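Local coordinates for hypothetical protein BACOVA_04980 (Bacteroides ovatus, PDB 3UFI) that is a putative cell adhesion protein with a fimbrillin-like sequence, probably serving as a subunit of surface pili in this gut bacterium, at residues E16-N20 and G73-R77; V46-E52 and E95-A100; Y63-Q67 and Y104-T110; D136-A140 and F190-G195; L227-P233 and V253-S258. One frame throughout, in Å; residues are numbered along the deposited sequence. Where two conformers were deposited one is given.

Overall arrangement
From the N terminus, strand 16-25 opens contact 1, and before 73-77 closes it, 46-52 and 63-67 have already opened contacts 2 and 3. These close later, at 95-100 and 104-110, so the first three contacts cross one another. Contacts 1 and 2 pair strands of one mixed sheet, and contact 3 ties a long loop to the strand beside 43-51. Contacts 4 and 5 follow in series. Contact 4 joins strand 138-146, a neighbour of 95-102, to the turn after 189-191. Contact 5, about 17 Å from contact 4 between centres, pairs two short strands; Phe228 links the two, packing near Phe137 and Phe190.

Contact 1 (E16-N20 and G73-R77); sequences EIYGN and GGSFR. With SO4 (sulfate ion), chain D.
Tyr18 and Phe76 both carry CG anti to their own carbonyl carbon (chi1 -63° and -71°), and these torsions send one ring along Ser75 and the other alongside Gly19. On the Tyr18 side, CD2 lies 3.7 Å from Ser75 CA, and CE2 comes 3.9 Å from Ser75 CB, so one flank of the phenol rests on the serine. Phe76 turns the edge of its ring to the backbone, its CE1 being 3.8 Å from Gly19 N. A CB on Gly19 would probably crowd Phe76 CE1.

Two backbone bonds hold the strands together. Phe76 N donates to Ile17 O at 2.9 Å with an angle of 163°, and Gly19 N donates to Gly74 O at 2.8 Å. Tyr18 and Ser75 form the antiparallel non-hydrogen-bonded pair between them. The pairing joins strand 75-78 to one flank of strand 16-25, whose other flank runs parallel to strand 150-156, within the mixed sheet of a fold consistent with the transthyretin clan. Ile17 and Phe76 point to the face where Tyr68 and Ile44 also pack, and Trp38 meets the Phe76 ring edge-to-face.

Two waters bridge the strands. One spans Ile17 N and Phe76 O, where no direct bond is made, donating to Phe76 O at 2.7 Å. The other donates to Ile17 O, is hydrogen-bonded to Ser75 OG, and sits above the centre of the Tyr18 ring. At the end of 73-77, the poorly ordered Arg77 reaches a sulfate, probably from the crystallisation liquor, through a weak bond from NH2 to O3; Asn87 also binds this ion.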
# COMPACT_ATOMS: atom_id res chain seq x y z
N GLU A 16 22.02 -9.88 -0.06
CA GLU A 16 21.82 -8.62 0.64
C GLU A 16 20.68 -7.92 -0.02
O GLU A 16 20.69 -7.72 -1.23
CB GLU A 16 23.09 -7.77 0.57
CG GLU A 16 24.29 -8.36 1.27
CD GLU A 16 25.48 -7.47 0.99
OE1 GLU A 16 25.58 -6.41 1.66
OE2 GLU A 16 26.18 -7.72 -0.01
N ILE A 17 19.70 -7.51 0.76
CA ILE A 17 18.47 -6.96 0.23
C ILE A 17 18.30 -5.47 0.51
O ILE A 17 18.55 -4.97 1.61
CB ILE A 17 17.27 -7.80 0.79
CG1 ILE A 17 17.40 -9.29 0.31
CG2 ILE A 17 15.91 -7.17 0.39
CD1 ILE A 17 16.41 -10.20 0.73
N TYR A 18 17.86 -4.78 -0.54
CA TYR A 18 17.48 -3.39 -0.56
C TYR A 18 16.11 -3.26 -1.20
O TYR A 18 15.66 -4.16 -1.92
CB TYR A 18 18.47 -2.54 -1.36
CG TYR A 18 19.88 -2.47 -0.83
CD1 TYR A 18 20.85 -3.37 -1.28
CD2 TYR A 18 20.29 -1.40 -0.04
CE1 TYR A 18 22.19 -3.22 -0.93
CE2 TYR A 18 21.64 -1.24 0.32
CZ TYR A 18 22.59 -2.13 -0.17
OH TYR A 18 23.91 -2.00 0.15
N GLY A 19 15.48 -2.10 -0.99
CA GLY A 19 14.18 -1.82 -1.56
C GLY A 19 13.98 -0.37 -1.92
O GLY A 19 14.33 0.53 -1.14
N ASN A 20 13.41 -0.15 -3.11
CA ASN A 20 12.92 1.15 -3.61
C ASN A 20 11.42 1.11 -3.59
O ASN A 20 10.84 0.03 -3.75
CB ASN A 20 13.39 1.42 -5.05
CG ASN A 20 14.79 1.87 -5.23
OD1 ASN A 20 15.26 2.78 -4.56
ND2 ASN A 20 15.44 1.34 -6.25
N GLY A 73 17.50 3.59 5.50
CA GLY A 73 17.37 3.88 4.09
C GLY A 73 16.56 2.79 3.46
O GLY A 73 15.54 2.40 4.01
N GLY A 74 17.01 2.25 2.34
CA GLY A 74 16.29 1.13 1.74
C GLY A 74 16.99 -0.19 1.99
O GLY A 74 16.75 -1.15 1.28
N SER A 75 17.90 -0.22 2.96
CA SER A 75 18.69 -1.38 3.32
C SER A 75 17.94 -2.26 4.33
O SER A 75 17.56 -1.78 5.40
CB SER A 75 20.02 -0.94 3.90
OG SER A 75 20.68 -2.10 4.39
N PHE A 76 17.75 -3.55 4.01
CA PHE A 76 17.03 -4.49 4.85
C PHE A 76 17.95 -5.53 5.45
O PHE A 76 18.92 -5.95 4.82
CB PHE A 76 15.91 -5.18 4.06
CG PHE A 76 14.75 -4.26 3.74
CD1 PHE A 76 14.83 -3.36 2.68
CD2 PHE A 76 13.59 -4.28 4.51
CE1 PHE A 76 13.77 -2.48 2.40
CE2 PHE A 76 12.53 -3.41 4.23
CZ PHE A 76 12.62 -2.53 3.16
N ARG A 77 17.64 -5.96 6.67
CA ARG A 77 18.39 -7.01 7.35
C ARG A 77 17.42 -8.07 7.77
O ARG A 77 16.33 -7.74 8.19
CB ARG A 77 19.20 -6.47 8.55
CG ARG A 77 20.53 -5.89 8.09
CD ARG A 77 21.33 -5.26 9.21
NE ARG A 77 22.13 -6.22 9.97
CZ ARG A 77 21.78 -6.74 11.14
NH1 ARG A 77 20.63 -6.41 11.71
NH2 ARG A 77 22.59 -7.59 11.76
S SO4 D . 22.82 -10.75 9.67
O1 SO4 D . 21.61 -10.04 9.26
O2 SO4 D . 23.59 -11.09 8.47
O3 SO4 D . 23.61 -9.87 10.53
O4 SO4 D . 22.46 -11.97 10.42
O HOH W 1 19.85 -8.18 3.64
O HOH W 2 21.34 -4.56 2.78

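Contact 2 (V46-E52 and E95-A100); sequences VTVEADE and EFTLNA
Thr97 O is gripped by two backbone donors, Glu49 N at 2.8 Å and Ala50 N at 3.3 Å, both from the same face of its carbonyl plane. On one side of this grip, Thr47 and Asn99 exchange a pair of backbone bonds; on the other, Thr97 N returns to Ala50 O.

Two residues of strand 43-51 thus face a single one of strand 95-102, a classic beta bulge in the mixed sheet where 95-102 also pairs with 138-146, and the register shifts by one between Val48 and Ala50. The bulge turns Glu49 toward the partner strand. Its extended side chain, CG anti to the backbone N (chi1 167°), presents the anti lone pair of OE1 to Asn99 ND2 at 2.8 Å. Asn99 was deposited in two conformers, so this bond, made by the one given, is doubtful; in it OD1 accepts from Gln141 NE2.

The opposite face, carrying Val46, Val48, Phe96 and Leu98, is largely apolar, with Asp51 at one end. Val48 CG2 lies alongside Leu98 CG at 4.1 Å, and Val46 CG1 reaches Leu98 CD2. Phe96 CE2 stands 3.4 Å from Asp51 CG, and Asp51 OD1 accepts from Asn54 N and a water shared with Glu95 O.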
# COMPACT_ATOMS: atom_id res chain seq x y z
N VAL A 46 10.11 -11.97 1.93
CA VAL A 46 10.89 -12.30 0.72
C VAL A 46 10.76 -13.81 0.40
O VAL A 46 10.96 -14.66 1.26
CB VAL A 46 12.38 -11.86 0.85
CG1 VAL A 46 13.20 -12.25 -0.39
CG2 VAL A 46 12.47 -10.34 1.09
N THR A 47 10.37 -14.11 -0.85
CA THR A 47 10.17 -15.47 -1.32
C THR A 47 11.06 -15.74 -2.55
O THR A 47 11.07 -14.95 -3.49
CB THR A 47 8.68 -15.67 -1.66
OG1 THR A 47 7.90 -15.39 -0.50
CG2 THR A 47 8.36 -17.09 -2.14
N VAL A 48 11.73 -16.90 -2.55
CA VAL A 48 12.49 -17.42 -3.69
C VAL A 48 11.47 -18.17 -4.53
O VAL A 48 10.97 -19.22 -4.12
CB VAL A 48 13.71 -18.26 -3.30
CG1 VAL A 48 14.39 -18.84 -4.54
CG2 VAL A 48 14.69 -17.43 -2.48
N GLU A 49 11.05 -17.55 -5.64
CA GLU A 49 10.01 -18.03 -6.54
C GLU A 49 10.53 -19.15 -7.43
O GLU A 49 9.96 -20.24 -7.45
CB GLU A 49 9.45 -16.87 -7.39
CG GLU A 49 8.59 -17.32 -8.57
CD GLU A 49 7.88 -16.25 -9.37
OE1 GLU A 49 7.27 -15.35 -8.75
OE2 GLU A 49 7.89 -16.35 -10.62
N ALA A 50 11.61 -18.88 -8.16
CA ALA A 50 12.22 -19.79 -9.11
C ALA A 50 13.72 -19.77 -9.02
O ALA A 50 14.33 -18.74 -8.75
CB ALA A 50 11.79 -19.42 -10.53
N ASP A 51 14.29 -20.96 -9.22
CA ASP A 51 15.70 -21.33 -9.33
C ASP A 51 15.81 -21.84 -10.76
O ASP A 51 15.24 -22.89 -11.08
CB ASP A 51 16.05 -22.39 -8.26
CG ASP A 51 17.48 -22.91 -8.22
OD1 ASP A 51 18.19 -22.81 -9.25
OD2 ASP A 51 17.90 -23.43 -7.16
N GLU A 52 16.43 -21.05 -11.65
CA GLU A 52 16.53 -21.37 -13.08
C GLU A 52 17.41 -22.60 -13.36
O GLU A 52 17.21 -23.25 -14.39
CB GLU A 52 17.00 -20.15 -13.88
CG GLU A 52 15.87 -19.33 -14.48
CD GLU A 52 14.92 -18.64 -13.51
OE1 GLU A 52 15.35 -17.69 -12.82
OE2 GLU A 52 13.72 -19.02 -13.49
N GLU A 95 20.58 -18.05 -12.14
CA GLU A 95 19.67 -16.95 -11.85
C GLU A 95 18.48 -17.41 -11.04
O GLU A 95 18.11 -18.58 -11.10
CB GLU A 95 19.18 -16.28 -13.13
CG GLU A 95 20.30 -15.70 -13.97
CD GLU A 95 19.87 -14.79 -15.11
OE1 GLU A 95 18.76 -14.99 -15.66
OE2 GLU A 95 20.66 -13.88 -15.46
N PHE A 96 17.89 -16.49 -10.29
CA PHE A 96 16.72 -16.73 -9.46
C PHE A 96 15.72 -15.63 -9.65
O PHE A 96 16.09 -14.52 -10.03
CB PHE A 96 17.10 -16.81 -7.97
CG PHE A 96 18.08 -17.91 -7.61
CD1 PHE A 96 19.45 -17.73 -7.80
CD2 PHE A 96 17.63 -19.11 -7.06
CE1 PHE A 96 20.34 -18.74 -7.48
CE2 PHE A 96 18.54 -20.11 -6.71
CZ PHE A 96 19.88 -19.93 -6.92
N THR A 97 14.46 -15.94 -9.41
CA THR A 97 13.36 -15.00 -9.37
C THR A 97 12.93 -14.91 -7.92
O THR A 97 12.69 -15.93 -7.29
CB THR A 97 12.21 -15.36 -10.31
OG1 THR A 97 12.71 -15.41 -11.64
CG2 THR A 97 11.06 -14.35 -10.22
N LEU A 98 12.85 -13.69 -7.40
CA LEU A 98 12.42 -13.45 -6.02
C LEU A 98 11.30 -12.46 -5.99
O LEU A 98 11.29 -11.53 -6.78
CB LEU A 98 13.59 -12.89 -5.16
CG LEU A 98 14.51 -13.89 -4.44
CD1 LEU A 98 15.37 -14.70 -5.43
CD2 LEU A 98 15.44 -13.16 -3.48
N ASN A 99 10.35 -12.65 -5.08
CA ASN A 99 9.20 -11.76 -4.86
C ASN A 99 9.29 -11.17 -3.49
O ASN A 99 9.83 -11.83 -2.60
CB ASN A 99 7.85 -12.52 -4.97
CG ASN A 99 7.60 -13.24 -6.24
OD1 ASN A 99 7.79 -12.72 -7.34
ND2 ASN A 99 7.09 -14.45 -6.12
N ALA A 100 8.74 -9.99 -3.28
CA ALA A 100 8.72 -9.42 -1.95
C ALA A 100 7.46 -8.60 -1.77
O ALA A 100 6.87 -8.16 -2.76
CB ALA A 100 9.98 -8.58 -1.70
O HOH W 3 19.76 -20.96 -10.31
O HOH W 4 15.52 -14.81 -13.45

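Contact 3 (Y63-Q67 and Y104-T110); sequences YINIQ and YQGANGT
The Tyr104 ring carries the Gln67 side chain across one face and has Asn65 at its edge. Gln67 CB sits 3.5 Å from the ring centroid, a CH-pi contact close to the ring normal, and the Gln67 amide is stacked at only 7° to the ring plane. An extended chain, CG anti to the backbone N (chi1 -167°), lays it there, with OE1 bonded to Arg43. At the ring edge, the Tyr104 hydroxyl donates to Asn65 O at 2.8 Å.

Here a G1 beta bulge meets a type II turn: Asn65, with positive phi, and Ile66 both face Val46, and the turn runs from Ala107 to Thr110. Its Gly109 N donates to Ile64 O at 2.7 Å, fastening the turn to the strand entry.

The buried Asn65 amide organises the loop. ND2 donates nearly straight to Gln105 O at 3.0 Å, in both the amide and the carbonyl plane, and to Ala107 O at 3.0 Å from above the carbonyl plane. A third bond, to Thr110 O, is weak; OD1 is held by Tyr101 OH. These bonds draw three loop carbonyls round one amide.

Asn108 folds back to the strand. Ile66 CD1 packs at 3.9 Å on Asn108 CB, OD1 of Asn108 accepts from Gln67 N at 3.0 Å, and a water accepting from Asn108 ND2 donates to Gln67 O.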
# COMPACT_ATOMS: atom_id res chain seq x y z
N TYR A 63 12.82 -20.91 1.51
CA TYR A 63 12.85 -19.46 1.48
C TYR A 63 11.55 -18.89 0.92
O TYR A 63 11.48 -18.37 -0.20
CB TYR A 63 14.09 -18.99 0.72
CG TYR A 63 15.38 -19.55 1.28
CD1 TYR A 63 15.65 -19.50 2.65
CD2 TYR A 63 16.37 -20.07 0.44
CE1 TYR A 63 16.87 -19.96 3.17
CE2 TYR A 63 17.59 -20.53 0.95
CZ TYR A 63 17.84 -20.46 2.31
OH TYR A 63 19.04 -20.89 2.82
N ILE A 64 10.52 -19.00 1.76
CA ILE A 64 9.18 -18.51 1.50
C ILE A 64 8.80 -17.55 2.63
O ILE A 64 8.93 -17.92 3.79
CB ILE A 64 8.19 -19.70 1.39
CG1 ILE A 64 8.58 -20.66 0.24
CG2 ILE A 64 6.74 -19.20 1.24
CD1 ILE A 64 7.88 -22.04 0.32
N ASN A 65 8.33 -16.32 2.30
CA ASN A 65 7.86 -15.36 3.30
C ASN A 65 8.89 -15.18 4.46
O ASN A 65 8.55 -15.27 5.63
CB ASN A 65 6.50 -15.83 3.86
CG ASN A 65 5.72 -14.79 4.61
OD1 ASN A 65 5.60 -13.66 4.16
ND2 ASN A 65 5.15 -15.16 5.75
N ILE A 66 10.14 -14.92 4.11
CA ILE A 66 11.21 -14.71 5.09
C ILE A 66 11.13 -13.26 5.49
O ILE A 66 11.16 -12.41 4.62
CB ILE A 66 12.61 -15.13 4.55
CG1 ILE A 66 12.62 -16.61 4.05
CG2 ILE A 66 13.73 -14.85 5.58
CD1 ILE A 66 12.21 -17.74 5.09
N GLN A 67 11.02 -12.97 6.80
CA GLN A 67 10.91 -11.59 7.26
C GLN A 67 12.26 -10.87 7.28
O GLN A 67 13.23 -11.40 7.81
CB GLN A 67 10.26 -11.54 8.66
CG GLN A 67 9.85 -10.09 9.03
CD GLN A 67 9.34 -9.93 10.43
OE1 GLN A 67 8.84 -8.88 10.79
NE2 GLN A 67 9.46 -10.94 11.26
N TYR A 104 4.88 -7.12 6.09
CA TYR A 104 5.03 -8.52 6.44
C TYR A 104 3.95 -9.02 7.40
O TYR A 104 3.58 -8.33 8.35
CB TYR A 104 6.38 -8.76 7.15
CG TYR A 104 6.65 -10.23 7.41
CD1 TYR A 104 7.16 -11.05 6.41
CD2 TYR A 104 6.35 -10.81 8.65
CE1 TYR A 104 7.40 -12.40 6.64
CE2 TYR A 104 6.57 -12.17 8.88
CZ TYR A 104 7.13 -12.95 7.87
OH TYR A 104 7.38 -14.28 8.02
N GLN A 105 3.53 -10.26 7.21
CA GLN A 105 2.72 -10.98 8.17
C GLN A 105 3.03 -12.47 8.01
O GLN A 105 3.56 -12.88 6.98
CB GLN A 105 1.22 -10.67 8.08
CG GLN A 105 0.51 -11.23 6.86
CD GLN A 105 -0.98 -11.08 7.05
OE1 GLN A 105 -1.69 -12.03 7.39
NE2 GLN A 105 -1.46 -9.88 6.86
N GLY A 106 2.69 -13.25 9.01
CA GLY A 106 2.86 -14.68 8.90
C GLY A 106 4.11 -15.23 9.49
O GLY A 106 4.73 -14.61 10.35
N ALA A 107 4.45 -16.44 9.04
CA ALA A 107 5.57 -17.21 9.56
C ALA A 107 6.59 -17.50 8.45
O ALA A 107 6.24 -17.46 7.27
CB ALA A 107 5.04 -18.50 10.17
N ASN A 108 7.86 -17.72 8.82
CA ASN A 108 8.90 -18.01 7.82
C ASN A 108 8.68 -19.41 7.26
O ASN A 108 8.35 -20.34 8.01
CB ASN A 108 10.31 -17.93 8.44
CG ASN A 108 10.89 -16.56 8.61
OD1 ASN A 108 10.34 -15.56 8.16
ND2 ASN A 108 12.07 -16.51 9.20
N GLY A 109 8.86 -19.55 5.94
CA GLY A 109 8.72 -20.84 5.26
C GLY A 109 7.32 -21.15 4.77
O GLY A 109 7.12 -22.19 4.15
N THR A 110 6.36 -20.26 5.04
CA THR A 110 4.95 -20.43 4.63
C THR A 110 4.35 -19.14 4.13
O THR A 110 4.51 -18.11 4.79
CB THR A 110 4.05 -20.90 5.80
OG1 THR A 110 4.76 -21.71 6.70
CG2 THR A 110 2.78 -21.57 5.32
O HOH W 5 13.14 -13.76 9.44

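Contact 4 (D136-A140 and F190-G195); sequences DFLFA and FNVTTG
Aromatic packing carries the first half of this contact. The Phe137 and Phe190 rings are nearly parallel, within 22°, but offset so far that they barely overlap, their centroids 4.8 Å apart. The slip places each CB over the other ring: Phe137 CB stands 3.7 Å from the Phe190 centroid, and Phe190 CB 4.1 Å from that of Phe137.

The Phe139 ring, its CG anti to the backbone N (chi1 173°), meets the 192-195 backbone by a CH-pi contact and by carbonyls. Gly195 CA lies over its face, 3.6 Å from the centroid, with Thr194 O over the same ring, while Val192 O approaches the edge at 3.3 Å from CE1. Were Phe139 replaced by an alanine, Gly195 would probably lose the surface it packs on and a gap would open beneath the 192-195 turn.

Polar bonds stay within 190-195. Asn191 OD1 accepts from Thr193 N at 3.0 Å, making an Asx turn, and from Thr194 N at 3.2 Å, an Asx motif; the backbone bond from Gly195 N to Asn191 O closes the loop. That loop joins antiparallel strands 189-191 and 197-198, whose three-stranded sheet with 117-118 packs against the start of 138-146 and the loop before it.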
# COMPACT_ATOMS: atom_id res chain seq x y z
N ASP A 136 -1.29 -0.42 3.26
CA ASP A 136 -0.59 0.08 2.07
C ASP A 136 0.30 -1.02 1.51
O ASP A 136 1.52 -0.97 1.63
CB ASP A 136 0.22 1.33 2.43
CG ASP A 136 0.75 2.14 1.26
OD1 ASP A 136 0.37 1.83 0.08
OD2 ASP A 136 1.52 3.09 1.50
N PHE A 137 -0.33 -2.02 0.88
CA PHE A 137 0.32 -3.20 0.34
C PHE A 137 1.21 -2.88 -0.85
O PHE A 137 0.78 -2.21 -1.80
CB PHE A 137 -0.70 -4.28 -0.03
CG PHE A 137 -1.45 -4.82 1.16
CD1 PHE A 137 -0.87 -5.76 2.02
CD2 PHE A 137 -2.78 -4.47 1.38
CE1 PHE A 137 -1.57 -6.28 3.10
CE2 PHE A 137 -3.50 -5.01 2.46
CZ PHE A 137 -2.89 -5.91 3.31
N LEU A 138 2.47 -3.34 -0.75
CA LEU A 138 3.51 -3.15 -1.75
C LEU A 138 3.93 -4.49 -2.29
O LEU A 138 3.90 -5.46 -1.55
CB LEU A 138 4.76 -2.43 -1.18
CG LEU A 138 4.57 -1.17 -0.34
CD1 LEU A 138 5.92 -0.61 0.09
CD2 LEU A 138 3.84 -0.10 -1.09
N PHE A 139 4.31 -4.55 -3.57
CA PHE A 139 4.80 -5.80 -4.14
C PHE A 139 5.99 -5.52 -5.03
O PHE A 139 6.03 -4.49 -5.69
CB PHE A 139 3.69 -6.52 -4.93
CG PHE A 139 4.15 -7.75 -5.70
CD1 PHE A 139 4.25 -8.99 -5.07
CD2 PHE A 139 4.51 -7.65 -7.05
CE1 PHE A 139 4.68 -10.12 -5.78
CE2 PHE A 139 4.93 -8.78 -7.75
CZ PHE A 139 5.02 -10.00 -7.11
N ALA A 140 6.93 -6.48 -5.10
CA ALA A 140 8.09 -6.39 -6.00
C ALA A 140 8.45 -7.76 -6.50
O ALA A 140 8.22 -8.75 -5.83
CB ALA A 140 9.29 -5.78 -5.28
N PHE A 190 -5.14 -9.18 -1.07
CA PHE A 190 -3.84 -8.92 -1.66
C PHE A 190 -3.12 -10.25 -1.80
O PHE A 190 -3.01 -11.00 -0.84
CB PHE A 190 -3.03 -7.92 -0.84
CG PHE A 190 -1.57 -7.79 -1.24
CD1 PHE A 190 -1.22 -7.18 -2.45
CD2 PHE A 190 -0.56 -8.19 -0.39
CE1 PHE A 190 0.12 -7.01 -2.80
CE2 PHE A 190 0.78 -8.01 -0.74
CZ PHE A 190 1.11 -7.41 -1.94
N ASN A 191 -2.65 -10.54 -3.01
CA ASN A 191 -1.96 -11.78 -3.32
C ASN A 191 -0.44 -11.50 -3.30
O ASN A 191 0.04 -10.71 -4.10
CB ASN A 191 -2.45 -12.29 -4.67
CG ASN A 191 -1.98 -13.67 -5.02
OD1 ASN A 191 -0.83 -14.03 -4.80
ND2 ASN A 191 -2.84 -14.45 -5.62
N VAL A 192 0.30 -12.11 -2.35
CA VAL A 192 1.75 -11.82 -2.20
C VAL A 192 2.60 -12.53 -3.28
O VAL A 192 3.78 -12.23 -3.44
CB VAL A 192 2.30 -12.14 -0.77
CG1 VAL A 192 1.44 -11.49 0.30
CG2 VAL A 192 2.45 -13.64 -0.54
N THR A 193 2.00 -13.48 -4.00
CA THR A 193 2.67 -14.23 -5.06
C THR A 193 2.63 -13.44 -6.36
O THR A 193 3.62 -13.44 -7.08
CB THR A 193 1.98 -15.60 -5.18
OG1 THR A 193 2.22 -16.30 -3.96
CG2 THR A 193 2.51 -16.44 -6.35
N THR A 194 1.50 -12.79 -6.68
CA THR A 194 1.31 -12.06 -7.93
C THR A 194 1.29 -10.54 -7.74
O THR A 194 1.42 -9.80 -8.71
CB THR A 194 0.00 -12.51 -8.61
OG1 THR A 194 -1.10 -12.10 -7.81
CG2 THR A 194 -0.06 -14.01 -8.83
N GLY A 195 1.07 -10.08 -6.51
CA GLY A 195 0.97 -8.65 -6.25
C GLY A 195 -0.40 -8.09 -6.57
O GLY A 195 -0.61 -6.89 -6.41

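Contact 5 (L227-P233 and V253-S258); sequences LFPQDMP and VQNLES
Leu227 begins the contact, its CD1 4.2 Å from Leu256 CD1. Pro229 follows, with CG at 3.6 Å from Ser258 OG. Gln230 makes the antiparallel hydrogen-bonded pair with Leu256 in the two-stranded antiparallel sheet of 230-231 and 255-256: Gln230 N donates to Leu256 O at 3.0 Å, and Leu256 N returns to Gln230 O at 2.8 Å. The Gln230 side chain leaves on the Leu256 face, and its NE2 donates to Phe228 O and Gln185 O.

Asp231 and Asn255 form the non-hydrogen-bonded pair on the other face, Asp231 OD1 packing at 3.5 Å on Asn255 CB.

Met232, a selenomethionine, donates from N to Gln254 O at 3.2 Å. CG lies anti to the carbonyl carbon (chi1 -74°), which brings it to 3.7 Å from Leu256 CD1; SE packs against CD2, and the bend at chi3 turns CE toward Val253 CG1. A serine in place of Leu256, lacking the CD1 methyl that Met232 and Leu227 both touch, would probably open a gap between them. At Pro233, the carbonyl O meets Val253 CG1.

The chemistry is two-sided: Leu227, Met232 and Leu256 supply apolar packing on one face, where backbone carbonyls satisfy Gln230 NE2, and exposed Asp231 and Asn255 lie on the other.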
# COMPACT_ATOMS: atom_id res chain seq x y z
N LEU A 227 -7.86 2.06 -0.38
CA LEU A 227 -8.88 1.04 -0.63
C LEU A 227 -8.35 -0.04 -1.52
O LEU A 227 -7.36 0.18 -2.20
CB LEU A 227 -10.08 1.69 -1.41
CG LEU A 227 -11.00 2.66 -0.71
CD1 LEU A 227 -11.97 3.23 -1.70
CD2 LEU A 227 -11.79 1.99 0.41
N PHE A 228 -9.10 -1.15 -1.64
CA PHE A 228 -8.76 -2.15 -2.63
C PHE A 228 -9.18 -1.63 -4.00
O PHE A 228 -10.23 -1.00 -4.11
CB PHE A 228 -9.40 -3.51 -2.32
CG PHE A 228 -8.68 -4.25 -1.21
CD1 PHE A 228 -7.50 -4.94 -1.47
CD2 PHE A 228 -9.20 -4.28 0.08
CE1 PHE A 228 -6.82 -5.60 -0.44
CE2 PHE A 228 -8.53 -4.95 1.10
CZ PHE A 228 -7.35 -5.62 0.84
N PRO A 229 -8.33 -1.84 -5.04
CA PRO A 229 -8.70 -1.39 -6.39
C PRO A 229 -10.07 -1.93 -6.80
O PRO A 229 -10.39 -3.09 -6.54
CB PRO A 229 -7.57 -1.96 -7.27
CG PRO A 229 -6.41 -2.02 -6.34
CD PRO A 229 -7.01 -2.51 -5.05
N GLN A 230 -10.89 -1.09 -7.43
CA GLN A 230 -12.27 -1.42 -7.80
C GLN A 230 -12.88 -0.41 -8.75
O GLN A 230 -12.53 0.77 -8.73
CB GLN A 230 -13.17 -1.46 -6.52
CG GLN A 230 -13.29 -0.10 -5.79
CD GLN A 230 -13.92 -0.22 -4.44
OE1 GLN A 230 -15.12 -0.05 -4.29
NE2 GLN A 230 -13.13 -0.56 -3.42
N ASP A 231 -13.86 -0.85 -9.50
CA ASP A 231 -14.65 0.07 -10.31
C ASP A 231 -15.75 0.58 -9.37
O ASP A 231 -16.52 -0.23 -8.84
CB ASP A 231 -15.21 -0.61 -11.58
CG ASP A 231 -15.71 0.34 -12.64
OD1 ASP A 231 -15.49 1.56 -12.51
OD2 ASP A 231 -16.30 -0.14 -13.62
N MSE A 232 -15.74 1.88 -9.05
CA MSE A 232 -16.75 2.41 -8.12
C MSE A 232 -18.18 2.14 -8.63
O MSE A 232 -18.37 2.18 -9.84
CB MSE A 232 -16.58 3.92 -7.92
CG MSE A 232 -15.39 4.29 -7.05
SE MSE A 232 -14.97 6.19 -7.28
CE MSE A 232 -16.22 6.95 -5.98
N PRO A 233 -19.17 1.83 -7.75
CA PRO A 233 -20.55 1.66 -8.25
C PRO A 233 -21.10 3.02 -8.71
O PRO A 233 -20.49 4.03 -8.39
CB PRO A 233 -21.30 1.12 -7.02
CG PRO A 233 -20.60 1.77 -5.87
CD PRO A 233 -19.13 1.76 -6.27
N VAL A 253 -18.26 9.13 -10.16
CA VAL A 253 -17.55 7.86 -9.96
C VAL A 253 -16.59 7.52 -11.10
O VAL A 253 -16.75 7.99 -12.24
CB VAL A 253 -18.54 6.69 -9.68
CG1 VAL A 253 -19.44 7.00 -8.50
CG2 VAL A 253 -19.36 6.31 -10.92
N GLN A 254 -15.61 6.67 -10.80
CA GLN A 254 -14.63 6.19 -11.78
C GLN A 254 -14.04 4.88 -11.32
O GLN A 254 -14.26 4.44 -10.20
CB GLN A 254 -13.52 7.25 -12.01
CG GLN A 254 -12.68 7.54 -10.77
CD GLN A 254 -11.88 8.80 -10.90
OE1 GLN A 254 -11.20 9.02 -11.90
NE2 GLN A 254 -11.90 9.62 -9.86
N ASN A 255 -13.25 4.27 -12.20
CA ASN A 255 -12.51 3.06 -11.92
C ASN A 255 -11.22 3.42 -11.11
O ASN A 255 -10.45 4.28 -11.53
CB ASN A 255 -12.17 2.37 -13.25
CG ASN A 255 -11.47 1.06 -13.09
OD1 ASN A 255 -11.76 0.28 -12.20
ND2 ASN A 255 -10.53 0.78 -13.96
N LEU A 256 -11.02 2.78 -9.95
CA LEU A 256 -9.87 3.04 -9.07
C LEU A 256 -8.86 1.92 -9.25
O LEU A 256 -9.08 0.80 -8.80
CB LEU A 256 -10.31 3.18 -7.61
CG LEU A 256 -11.51 4.11 -7.31
CD1 LEU A 256 -11.93 3.98 -5.87
CD2 LEU A 256 -11.21 5.57 -7.66
N GLU A 257 -7.78 2.22 -10.00
CA GLU A 257 -6.74 1.24 -10.32
C GLU A 257 -5.58 1.26 -9.36
O GLU A 257 -5.35 2.27 -8.68
CB GLU A 257 -6.21 1.47 -11.74
CG GLU A 257 -7.30 1.39 -12.79
CD GLU A 257 -6.73 1.44 -14.18
OE1 GLU A 257 -6.27 2.53 -14.60
OE2 GLU A 257 -6.70 0.38 -14.84
N SER A 258 -4.86 0.13 -9.29
CA SER A 258 -3.64 -0.09 -8.51
C SER A 258 -2.61 0.99 -8.79
O SER A 258 -2.36 1.31 -9.96
CB SER A 258 -3.01 -1.43 -8.91
OG SER A 258 -3.16 -2.41 -7.90